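Long-range contacts in cyclodipeptide synthase, BtCDPS (Bacillus thermoamylovorans, PDB 6ZTU), which probably joins two amino acids, delivered on aminoacyl-tRNAs, into a cyclic dipeptide: residues I6-V12 with Q47-W51; L181-L185 with P203-G207; S196-R202 with N222-L228. All coordinates share one frame; numbering follows the deposited sequence.

Contact 1: residues I6-V12 with Q47-W51; sequences IKDLFYV and QLIDW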
loop_
_atom_site.group_PDB
_atom_site.type_symbol
_atom_site.label_atom_id
_atom_site.label_comp_id
_atom_site.label_asym_id
_atom_site.label_seq_id
_atom_site.Cartn_x
_atom_site.Cartn_y
_atom_site.Cartn_z
ATOM N N ILE A 6 -19.561 -7.232 11.464
ATOM C CA ILE A 6 -18.408 -7.486 10.602
ATOM C C ILE A 6 -18.638 -6.895 9.219
ATOM O O ILE A 6 -17.766 -6.216 8.665
ATOM C CB ILE A 6 -18.114 -8.995 10.512
ATOM C CG1 ILE A 6 -17.731 -9.554 11.879
ATOM C CG2 ILE A 6 -17.006 -9.267 9.490
ATOM C CD1 ILE A 6 -17.544 -11.051 11.872
ATOM N N LYS A 7 -19.812 -7.157 8.638
ATOM C CA LYS A 7 -20.130 -6.638 7.313
ATOM C C LYS A 7 -19.993 -5.122 7.245
ATOM O O LYS A 7 -19.576 -4.586 6.211
ATOM C CB LYS A 7 -21.549 -7.055 6.920
ATOM C CG LYS A 7 -21.687 -7.552 5.492
ATOM C CD LYS A 7 -22.202 -6.459 4.563
ATOM C CE LYS A 7 -22.145 -6.909 3.104
ATOM N NZ LYS A 7 -22.339 -5.776 2.150
ATOM N N ASP A 8 -20.331 -4.421 8.332
ATOM C CA ASP A 8 -20.316 -2.963 8.393
ATOM C C ASP A 8 -19.109 -2.419 9.147
ATOM O O ASP A 8 -19.101 -1.245 9.529
ATOM C CB ASP A 8 -21.600 -2.452 9.045
ATOM C CG ASP A 8 -22.784 -2.509 8.117
ATOM O OD1 ASP A 8 -23.921 -2.334 8.610
ATOM O OD2 ASP A 8 -22.581 -2.735 6.900
ATOM N N LEU A 9 -18.094 -3.251 9.369
ATOM C CA LEU A 9 -16.919 -2.833 10.125
ATOM C C LEU A 9 -16.295 -1.562 9.561
ATOM O O LEU A 9 -15.716 -0.771 10.313
ATOM C CB LEU A 9 -15.891 -3.961 10.114
ATOM C CG LEU A 9 -15.173 -4.404 11.380
ATOM C CD1 LEU A 9 -16.094 -4.369 12.587
ATOM C CD2 LEU A 9 -14.663 -5.818 11.128
ATOM N N PHE A 10 -16.397 -1.348 8.250
ATOM C CA PHE A 10 -15.772 -0.200 7.611
ATOM C C PHE A 10 -16.763 0.537 6.725
ATOM O O PHE A 10 -17.646 -0.069 6.107
ATOM C CB PHE A 10 -14.540 -0.622 6.781
ATOM C CG PHE A 10 -13.426 -1.186 7.609
ATOM C CD1 PHE A 10 -12.480 -0.347 8.182
ATOM C CD2 PHE A 10 -13.332 -2.559 7.838
ATOM C CE1 PHE A 10 -11.455 -0.866 8.961
ATOM C CE2 PHE A 10 -12.328 -3.081 8.614
ATOM C CZ PHE A 10 -11.381 -2.243 9.179
ATOM N N TYR A 11 -16.613 1.854 6.672
ATOM C CA TYR A 11 -17.297 2.679 5.694
ATOM C C TYR A 11 -16.294 3.029 4.605
ATOM O O TYR A 11 -15.160 3.408 4.902
ATOM C CB TYR A 11 -17.873 3.951 6.327
ATOM C CG TYR A 11 -18.724 4.726 5.347
ATOM C CD1 TYR A 11 -18.154 5.671 4.500
ATOM C CD2 TYR A 11 -20.090 4.489 5.241
ATOM C CE1 TYR A 11 -18.918 6.374 3.584
ATOM C CE2 TYR A 11 -20.863 5.184 4.326
ATOM C CZ TYR A 11 -20.269 6.119 3.494
ATOM O OH TYR A 11 -21.023 6.819 2.578
ATOM N N VAL A 12 -16.712 2.903 3.353
ATOM C CA VAL A 12 -15.807 2.967 2.211
ATOM C C VAL A 12 -15.935 4.323 1.531
ATOM O O VAL A 12 -17.049 4.772 1.232
ATOM C CB VAL A 12 -16.106 1.823 1.226
ATOM C CG1 VAL A 12 -15.350 2.022 -0.077
ATOM C CG2 VAL A 12 -15.775 0.486 1.874
ATOM N N GLN A 47 -9.643 -7.325 11.725
ATOM C CA GLN A 47 -10.828 -6.594 11.296
ATOM C C GLN A 47 -10.823 -6.389 9.788
ATOM O O GLN A 47 -11.844 -6.586 9.125
ATOM C CB GLN A 47 -10.899 -5.252 12.017
ATOM C CG GLN A 47 -11.253 -5.350 13.486
ATOM C CD GLN A 47 -11.735 -4.019 14.019
ATOM O OE1 GLN A 47 -11.085 -2.997 13.820
ATOM N NE2 GLN A 47 -12.884 -4.020 14.685
ATOM N N LEU A 48 -9.671 -5.998 9.228
ATOM C CA LEU A 48 -9.577 -5.794 7.783
ATOM C C LEU A 48 -9.952 -7.060 7.027
ATOM O O LEU A 48 -10.728 -7.023 6.065
ATOM C CB LEU A 48 -8.164 -5.363 7.392
ATOM C CG LEU A 48 -7.646 -3.989 7.808
ATOM C CD1 LEU A 48 -6.180 -3.884 7.427
ATOM C CD2 LEU A 48 -8.463 -2.899 7.122
ATOM N N ILE A 49 -9.413 -8.192 7.464
ATOM C CA ILE A 49 -9.593 -9.440 6.735
ATOM C C ILE A 49 -10.979 -10.019 6.987
ATOM O O ILE A 49 -11.608 -10.554 6.072
ATOM C CB ILE A 49 -8.464 -10.418 7.107
ATOM C CG1 ILE A 49 -7.134 -9.920 6.520
ATOM C CG2 ILE A 49 -8.766 -11.816 6.603
ATOM C CD1 ILE A 49 -5.912 -10.601 7.090
ATOM N N ASP A 50 -11.492 -9.903 8.215
ATOM C CA ASP A 50 -12.860 -10.351 8.487
ATOM C C ASP A 50 -13.867 -9.602 7.625
ATOM O O ASP A 50 -14.735 -10.212 6.993
ATOM C CB ASP A 50 -13.200 -10.164 9.965
ATOM C CG ASP A 50 -12.441 -11.114 10.862
ATOM O OD1 ASP A 50 -11.955 -12.146 10.359
ATOM O OD2 ASP A 50 -12.337 -10.828 12.074
ATOM N N TRP A 51 -13.771 -8.271 7.597
ATOM C CA TRP A 51 -14.651 -7.473 6.754
ATOM C C TRP A 51 -14.456 -7.804 5.281
ATOM O O TRP A 51 -15.432 -7.935 4.537
ATOM C CB TRP A 51 -14.406 -5.980 7.014
ATOM C CG TRP A 51 -15.184 -5.048 6.126
ATOM C CD1 TRP A 51 -16.480 -4.638 6.292
ATOM C CD2 TRP A 51 -14.706 -4.399 4.947
ATOM N NE1 TRP A 51 -16.835 -3.782 5.277
ATOM C CE2 TRP A 51 -15.763 -3.615 4.439
ATOM C CE3 TRP A 51 -13.477 -4.400 4.270
ATOM C CZ2 TRP A 51 -15.634 -2.841 3.281
ATOM C CZ3 TRP A 51 -13.349 -3.633 3.120
ATOM C CH2 TRP A 51 -14.420 -2.863 2.636
HETATM O O HOH W 1 -18.957 -1.778 4.586
#

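Contact 2: residues L181-L185 with P203-G207; sequences LPFFL and PWKLG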
loop_
_atom_site.group_PDB
_atom_site.type_symbol
_atom_site.label_atom_id
_atom_site.label_comp_id
_atom_site.label_asym_id
_atom_site.label_seq_id
_atom_site.Cartn_x
_atom_site.Cartn_y
_atom_site.Cartn_z
ATOM N N LEU A 181 4.307 1.741 -5.795
ATOM C CA LEU A 181 3.335 2.392 -6.674
ATOM C C LEU A 181 2.727 1.495 -7.748
ATOM O O LEU A 181 1.538 1.689 -8.048
ATOM C CB LEU A 181 3.967 3.629 -7.330
ATOM C CG LEU A 181 3.809 4.921 -6.537
ATOM C CD1 LEU A 181 4.523 6.050 -7.263
ATOM C CD2 LEU A 181 2.322 5.283 -6.344
ATOM N N PRO A 182 3.432 0.540 -8.378
ATOM C CA PRO A 182 2.741 -0.257 -9.403
ATOM C C PRO A 182 1.483 -0.939 -8.893
ATOM O O PRO A 182 0.570 -1.181 -9.693
ATOM C CB PRO A 182 3.802 -1.279 -9.841
ATOM C CG PRO A 182 5.104 -0.577 -9.592
ATOM C CD PRO A 182 4.865 0.179 -8.297
ATOM N N PHE A 183 1.397 -1.251 -7.593
ATOM C CA PHE A 183 0.179 -1.876 -7.076
ATOM C C PHE A 183 -0.958 -0.875 -6.913
ATOM O O PHE A 183 -2.121 -1.258 -7.062
ATOM C CB PHE A 183 0.456 -2.593 -5.754
ATOM C CG PHE A 183 1.214 -3.863 -5.949
ATOM C CD1 PHE A 183 0.534 -5.024 -6.288
ATOM C CD2 PHE A 183 2.597 -3.882 -5.890
ATOM C CE1 PHE A 183 1.226 -6.195 -6.524
ATOM C CE2 PHE A 183 3.282 -5.058 -6.117
ATOM C CZ PHE A 183 2.591 -6.199 -6.441
ATOM N N PHE A 184 -0.646 0.397 -6.625
ATOM C CA PHE A 184 -1.662 1.449 -6.652
ATOM C C PHE A 184 -2.217 1.638 -8.056
ATOM O O PHE A 184 -3.394 1.975 -8.230
ATOM C CB PHE A 184 -1.075 2.797 -6.208
ATOM C CG PHE A 184 -0.684 2.896 -4.751
ATOM C CD1 PHE A 184 0.356 2.142 -4.224
ATOM C CD2 PHE A 184 -1.315 3.829 -3.923
ATOM C CE1 PHE A 184 0.731 2.289 -2.891
ATOM C CE2 PHE A 184 -0.939 3.985 -2.586
ATOM C CZ PHE A 184 0.090 3.211 -2.074
ATOM N N LEU A 185 -1.358 1.515 -9.072
ATOM C CA LEU A 185 -1.721 1.838 -10.443
ATOM C C LEU A 185 -2.359 0.664 -11.170
ATOM O O LEU A 185 -3.268 0.861 -11.988
ATOM C CB LEU A 185 -0.485 2.286 -11.229
ATOM C CG LEU A 185 0.211 3.542 -10.709
ATOM C CD1 LEU A 185 1.546 3.727 -11.410
ATOM C CD2 LEU A 185 -0.707 4.741 -10.925
ATOM N N PRO A 203 -6.297 8.888 2.714
ATOM C CA PRO A 203 -6.406 9.311 1.315
ATOM C C PRO A 203 -5.069 9.189 0.604
ATOM O O PRO A 203 -3.999 9.199 1.218
ATOM C CB PRO A 203 -6.846 10.780 1.408
ATOM C CG PRO A 203 -7.356 10.954 2.792
ATOM C CD PRO A 203 -6.622 9.974 3.659
ATOM N N TRP A 204 -5.139 9.085 -0.715
ATOM C CA TRP A 204 -3.958 9.036 -1.574
ATOM C C TRP A 204 -3.967 10.285 -2.451
ATOM O O TRP A 204 -4.631 10.318 -3.495
ATOM C CB TRP A 204 -3.959 7.740 -2.388
ATOM C CG TRP A 204 -2.799 7.584 -3.329
ATOM C CD1 TRP A 204 -1.509 8.012 -3.143
ATOM C CD2 TRP A 204 -2.835 6.965 -4.614
ATOM N NE1 TRP A 204 -0.741 7.686 -4.241
ATOM C CE2 TRP A 204 -1.534 7.045 -5.159
ATOM C CE3 TRP A 204 -3.843 6.331 -5.356
ATOM C CZ2 TRP A 204 -1.223 6.535 -6.414
ATOM C CZ3 TRP A 204 -3.523 5.820 -6.602
ATOM C CH2 TRP A 204 -2.231 5.940 -7.124
ATOM N N LYS A 205 -3.205 11.304 -2.028
ATOM C CA LYS A 205 -3.219 12.607 -2.696
ATOM C C LYS A 205 -2.744 12.514 -4.142
ATOM O O LYS A 205 -3.335 13.130 -5.038
ATOM C CB LYS A 205 -2.348 13.596 -1.912
ATOM C CG LYS A 205 -2.388 15.036 -2.395
ATOM C CD LYS A 205 -3.760 15.434 -2.939
ATOM C CE LYS A 205 -3.668 16.665 -3.829
ATOM N NZ LYS A 205 -4.739 16.693 -4.860
ATOM N N LEU A 206 -1.656 11.775 -4.387
ATOM C CA LEU A 206 -1.198 11.594 -5.756
ATOM C C LEU A 206 -2.264 10.905 -6.593
ATOM O O LEU A 206 -2.434 11.221 -7.777
ATOM C CB LEU A 206 0.105 10.794 -5.769
ATOM C CG LEU A 206 0.619 10.297 -7.109
ATOM C CD1 LEU A 206 0.746 11.424 -8.124
ATOM C CD2 LEU A 206 1.967 9.614 -6.886
ATOM N N GLY A 207 -3.007 9.972 -5.987
ATOM C CA GLY A 207 -4.095 9.338 -6.708
ATOM C C GLY A 207 -5.148 10.328 -7.149
ATOM O O GLY A 207 -5.694 10.216 -8.251
#

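Contact 3: residues S196-R202 with N222-L228; sequences SVLAYHR and NQGYIIL. With 0RE ((2S)-hexane-1,2-diol), chain B.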
loop_
_atom_site.group_PDB
_atom_site.type_symbol
_atom_site.label_atom_id
_atom_site.label_comp_id
_atom_site.label_asym_id
_atom_site.label_seq_id
_atom_site.Cartn_x
_atom_site.Cartn_y
_atom_site.Cartn_z
ATOM N N SER A 196 -9.768 -4.726 -9.283
ATOM C CA SER A 196 -9.413 -4.757 -7.868
ATOM C C SER A 196 -9.451 -3.345 -7.302
ATOM O O SER A 196 -9.288 -2.376 -8.038
ATOM C CB SER A 196 -8.010 -5.342 -7.657
ATOM O OG SER A 196 -7.629 -5.295 -6.293
ATOM N N VAL A 197 -9.669 -3.242 -5.994
ATOM C CA VAL A 197 -9.407 -1.996 -5.279
ATOM C C VAL A 197 -8.293 -2.261 -4.276
ATOM O O VAL A 197 -8.340 -3.248 -3.536
ATOM C CB VAL A 197 -10.650 -1.428 -4.562
ATOM C CG1 VAL A 197 -11.615 -0.796 -5.560
ATOM C CG2 VAL A 197 -11.363 -2.490 -3.741
ATOM N N LEU A 198 -7.299 -1.373 -4.246
ATOM C CA LEU A 198 -6.373 -1.317 -3.123
ATOM C C LEU A 198 -7.034 -0.535 -1.995
ATOM O O LEU A 198 -7.636 0.513 -2.240
ATOM C CB LEU A 198 -5.069 -0.643 -3.549
ATOM C CG LEU A 198 -4.056 -0.271 -2.460
ATOM C CD1 LEU A 198 -3.505 -1.545 -1.811
ATOM C CD2 LEU A 198 -2.930 0.563 -3.073
ATOM N N ALA A 199 -6.954 -1.053 -0.767
ATOM C CA ALA A 199 -7.688 -0.477 0.357
ATOM C C ALA A 199 -6.727 -0.056 1.454
ATOM O O ALA A 199 -5.849 -0.823 1.849
ATOM C CB ALA A 199 -8.716 -1.467 0.920
ATOM N N TYR A 200 -6.920 1.154 1.962
ATOM C CA TYR A 200 -6.037 1.729 2.960
ATOM C C TYR A 200 -6.862 2.727 3.756
ATOM O O TYR A 200 -7.974 3.072 3.367
ATOM C CB TYR A 200 -4.822 2.391 2.307
ATOM C CG TYR A 200 -3.683 2.671 3.252
ATOM C CD1 TYR A 200 -3.018 1.637 3.889
ATOM C CD2 TYR A 200 -3.261 3.976 3.486
ATOM C CE1 TYR A 200 -1.973 1.894 4.760
ATOM C CE2 TYR A 200 -2.217 4.243 4.347
ATOM C CZ TYR A 200 -1.573 3.198 4.977
ATOM O OH TYR A 200 -0.524 3.460 5.839
ATOM N N HIS A 201 -6.328 3.178 4.889
ATOM C CA HIS A 201 -7.123 4.012 5.788
ATOM C C HIS A 201 -6.836 5.504 5.641
ATOM O O HIS A 201 -7.391 6.313 6.398
ATOM C CB HIS A 201 -6.898 3.578 7.237
ATOM C CG HIS A 201 -5.485 3.737 7.682
ATOM N ND1 HIS A 201 -4.490 2.864 7.298
ATOM C CD2 HIS A 201 -4.888 4.685 8.441
ATOM C CE1 HIS A 201 -3.343 3.255 7.827
ATOM N NE2 HIS A 201 -3.558 4.357 8.523
ATOM N N ARG A 202 -6.002 5.891 4.687
ATOM C CA ARG A 202 -5.712 7.294 4.473
ATOM C C ARG A 202 -5.932 7.643 3.013
ATOM O O ARG A 202 -5.801 6.784 2.135
ATOM C CB ARG A 202 -4.271 7.622 4.894
ATOM C CG ARG A 202 -4.008 7.388 6.388
ATOM C CD ARG A 202 -4.349 8.601 7.273
ATOM N NE ARG A 202 -3.915 9.878 6.690
ATOM C CZ ARG A 202 -4.684 10.962 6.593
ATOM N NH1 ARG A 202 -5.944 10.935 7.031
ATOM N NH2 ARG A 202 -4.198 12.072 6.053
ATOM N N ASN A 222 -9.165 -1.002 -14.756
ATOM C CA ASN A 222 -9.722 -2.004 -13.856
ATOM C C ASN A 222 -9.166 -1.896 -12.443
ATOM O O ASN A 222 -9.309 -2.841 -11.657
ATOM C CB ASN A 222 -9.460 -3.417 -14.395
ATOM C CG ASN A 222 -7.985 -3.757 -14.411
ATOM O OD1 ASN A 222 -7.129 -2.864 -14.382
ATOM N ND2 ASN A 222 -7.673 -5.052 -14.467
ATOM N N GLN A 223 -8.540 -0.769 -12.107
ATOM C CA GLN A 223 -7.913 -0.560 -10.808
ATOM C C GLN A 223 -8.612 0.587 -10.086
ATOM O O GLN A 223 -8.847 1.639 -10.682
ATOM C CB GLN A 223 -6.419 -0.252 -10.984
ATOM C CG GLN A 223 -5.653 -0.176 -9.660
ATOM C CD GLN A 223 -5.552 -1.532 -8.981
ATOM O OE1 GLN A 223 -5.774 -2.569 -9.607
ATOM N NE2 GLN A 223 -5.219 -1.529 -7.697
ATOM N N GLY A 224 -8.934 0.375 -8.803
ATOM C CA GLY A 224 -9.481 1.422 -7.964
ATOM C C GLY A 224 -8.721 1.535 -6.656
ATOM O O GLY A 224 -7.867 0.707 -6.324
ATOM N N TYR A 225 -9.056 2.583 -5.902
ATOM C CA TYR A 225 -8.492 2.841 -4.584
ATOM C C TYR A 225 -9.627 3.220 -3.654
ATOM O O TYR A 225 -10.470 4.042 -4.024
ATOM C CB TYR A 225 -7.464 3.982 -4.639
ATOM C CG TYR A 225 -6.772 4.276 -3.317
ATOM C CD1 TYR A 225 -5.564 3.663 -2.997
ATOM C CD2 TYR A 225 -7.319 5.182 -2.396
ATOM C CE1 TYR A 225 -4.920 3.934 -1.782
ATOM C CE2 TYR A 225 -6.673 5.458 -1.177
ATOM C CZ TYR A 225 -5.471 4.839 -0.890
ATOM O OH TYR A 225 -4.820 5.106 0.311
ATOM N N ILE A 226 -9.664 2.638 -2.458
ATOM C CA ILE A 226 -10.695 2.995 -1.487
ATOM C C ILE A 226 -10.065 3.318 -0.146
ATOM O O ILE A 226 -9.091 2.687 0.274
ATOM C CB ILE A 226 -11.771 1.895 -1.318
ATOM C CG1 ILE A 226 -11.160 0.569 -0.838
ATOM C CG2 ILE A 226 -12.577 1.740 -2.600
ATOM C CD1 ILE A 226 -12.191 -0.482 -0.552
ATOM N N ILE A 227 -10.656 4.292 0.542
ATOM C CA ILE A 227 -10.319 4.607 1.921
ATOM C C ILE A 227 -11.273 3.847 2.825
ATOM O O ILE A 227 -12.495 3.911 2.641
ATOM C CB ILE A 227 -10.426 6.119 2.188
ATOM C CG1 ILE A 227 -9.500 6.915 1.279
ATOM C CG2 ILE A 227 -10.134 6.419 3.664
ATOM C CD1 ILE A 227 -9.881 8.400 1.227
ATOM N N LEU A 228 -10.724 3.129 3.795
ATOM C CA LEU A 228 -11.516 2.433 4.799
ATOM C C LEU A 228 -11.586 3.298 6.049
ATOM O O LEU A 228 -10.557 3.571 6.680
ATOM C CB LEU A 228 -10.906 1.077 5.136
ATOM C CG LEU A 228 -10.653 0.154 3.952
ATOM C CD1 LEU A 228 -10.043 -1.137 4.467
ATOM C CD2 LEU A 228 -11.951 -0.100 3.205
HETATM O O01 0RE B . 1.270 2.530 1.273
HETATM C C02 0RE B . 0.327 2.009 2.156
HETATM C C03 0RE B . -0.351 0.814 1.494
HETATM O O04 0RE B . -1.325 1.268 0.593
HETATM C C05 0RE B . 0.708 -0.011 0.774
HETATM C C06 0RE B . 1.741 -0.521 1.777
HETATM C C07 0RE B . 2.857 -1.214 1.003
HETATM C C08 0RE B . 2.777 -2.688 1.357
HETATM O O HOH W 2 -5.243 -4.236 -6.341
HETATM O O HOH W 3 -9.542 6.116 8.139
#

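Contact 1: residues I6-V12 with Q47-W51
Phe10 drives the edge of its ring against one face of the Trp51 indole, an edge-to-face pair with planes at 70° that fastens the N-terminal segment to helix 42-55 of a Rossmann-like, HUP-clan fold. The foremost bump is Phe10 CD2, 3.5 Å from Trp51 CG and displaced toward the rim of the indole. Phe10 CB adds a CH-pi contact over the same ring system, 4.1 Å from the centroid of its five-membered part. The far end of the phenyl ring drops into a shallow hollow on the helix: Gln47 O lies at the edge of the Phe10 ring, next to Phe10 CE2, and Phe10 CZ meets Leu48 CD2 at 3.6 Å. Leu48 starts away from residues 6-12, but its methyl comes back to close that hollow. At the benzo end, Val12 CG2 presses on Trp51 CZ2 from 3.6 Å.

Trp51 holds CG opposite its backbone N (chi1 176°), which carries the indole against the turn at residues 6-10 and places Ile6 O in the ring plane beside CD1. Leu9 crosses the Gln47 side chain at about a right angle, its CD2 3.5 Å from Gln47 O, while the Gln47 amide oxygen is taken by Gln230. Ile6 CG2 rests on Asp50 O. One water finishes the seam, accepting the N-H of Trp51 NE1 at 3.0 Å and bonded to Phe10 O at 2.6 Å.

Contact 2: residues L181-L185 with P203-G207
The indole of Trp204 is covered on both faces: Phe184 CD2 stands over the centre of one, and Gly207 N, from the first turn of Trp204's own helix, over the centre of the other. Phe184 comes edge first, with planes at 55° and its centroid 4.7 Å from that of the Trp204 five-membered ring. Phe184 CD2 is 3.5 Å from Trp204 CE2, and Phe184 CB bears on the benzo part, 3.5 Å from Trp204 CH2. At the indole edge, near its plane, lies Leu185 CD2, while Leu181 CD2 approaches Trp204 CZ2 obliquely at 3.8 Å and also brushes Leu206 CD2. Phe184 also lines the hexanediol pocket, so the indole backs a pocket residue.

Trp204 occupies the N-cap position of helix 205-211. With its CG trans to the backbone N (chi1 179°), the indole lies close against the turn that follows; a beta carbon on Gly207 would fall only 2.2 Å from Trp204 CE3, so the absence of one permits this fit.

The whole contact is buried. Helix 137-157 packs on it through Cys143 at Leu181 and Met146 at Trp204 and Leu206, helix 120-135 touches Leu185, and Tyr225 of strand 223-229 meets the indole, so Trp204 joins helix 167-191 to the sheet.

Contact 3: residues S196-R202 with N222-L228
Tyr200 and Tyr225 lie side by side and point the same way, on the face of the sheet that also carries Leu198 and Ile227. The Tyr225 hydroxyl reaches the edge of the Tyr200 ring, near its plane and 3.4 Å from Tyr200 CB, and donates to Arg202 O at 2.7 Å, nearly straight on to the carbonyl (164° at the oxygen). Both tyrosines set CG opposite their backbone N; for Tyr225 (chi1 -177°) this carries the phenol past Leu198 CD2 to the end of the neighbouring strand. The Tyr200 ring has His201 ND1 over the centre of one face and the bound hexanediol on the opposite face, with C02 of the diol 3.5 Å from Tyr200 CE1.

On the other face of the sheet, Val197 and Ile226 cross at about a right angle, and Ala199 CB sits 3.6 Å from Ile226 CG1. Strand residues 196-200 and 223-228 run parallel, their axes 27° apart, within a beta-alpha-beta unit. Six backbone N-H...O bonds join the segments, among them Leu228 N to Tyr200 O at 2.8 Å. A water links Ser196 OG, also bonded to His28, to Gln223 NE2, while Gln223 OE1 accepts from the backbone N of Ala188.

A phenylalanine in place of Tyr225 has no hydroxyl to offer, and Arg202 O would probably be left without this partner, with the chain that follows Tyr200 less firmly held. The phenol thus extends the grip of the backbone bonds past Tyr200, whose ring walls the ligand pocket.

Contact 3 touches both of the others. It meets contact 1, centres 13 Å apart: Leu228 fits against helix 42-55, its CD1 3.6 Å from Leu48 CD2, and strands 11-14 and 223-229 are sheet neighbours. It also meets contact 2, centres 9 Å apart, where Pro203 CA packs 3.6 Å from Ile227 CD1. Contacts 1 and 2 do not touch, their nearest atoms being about 11 Å apart. Contacts 2 and 3 each give the hexanediol pocket one residue, Phe184 and Tyr200, while Glu180 hydrogen-bonds the diol. The Leu48 side chain of contact 1 stays about 10 Å from that ligand.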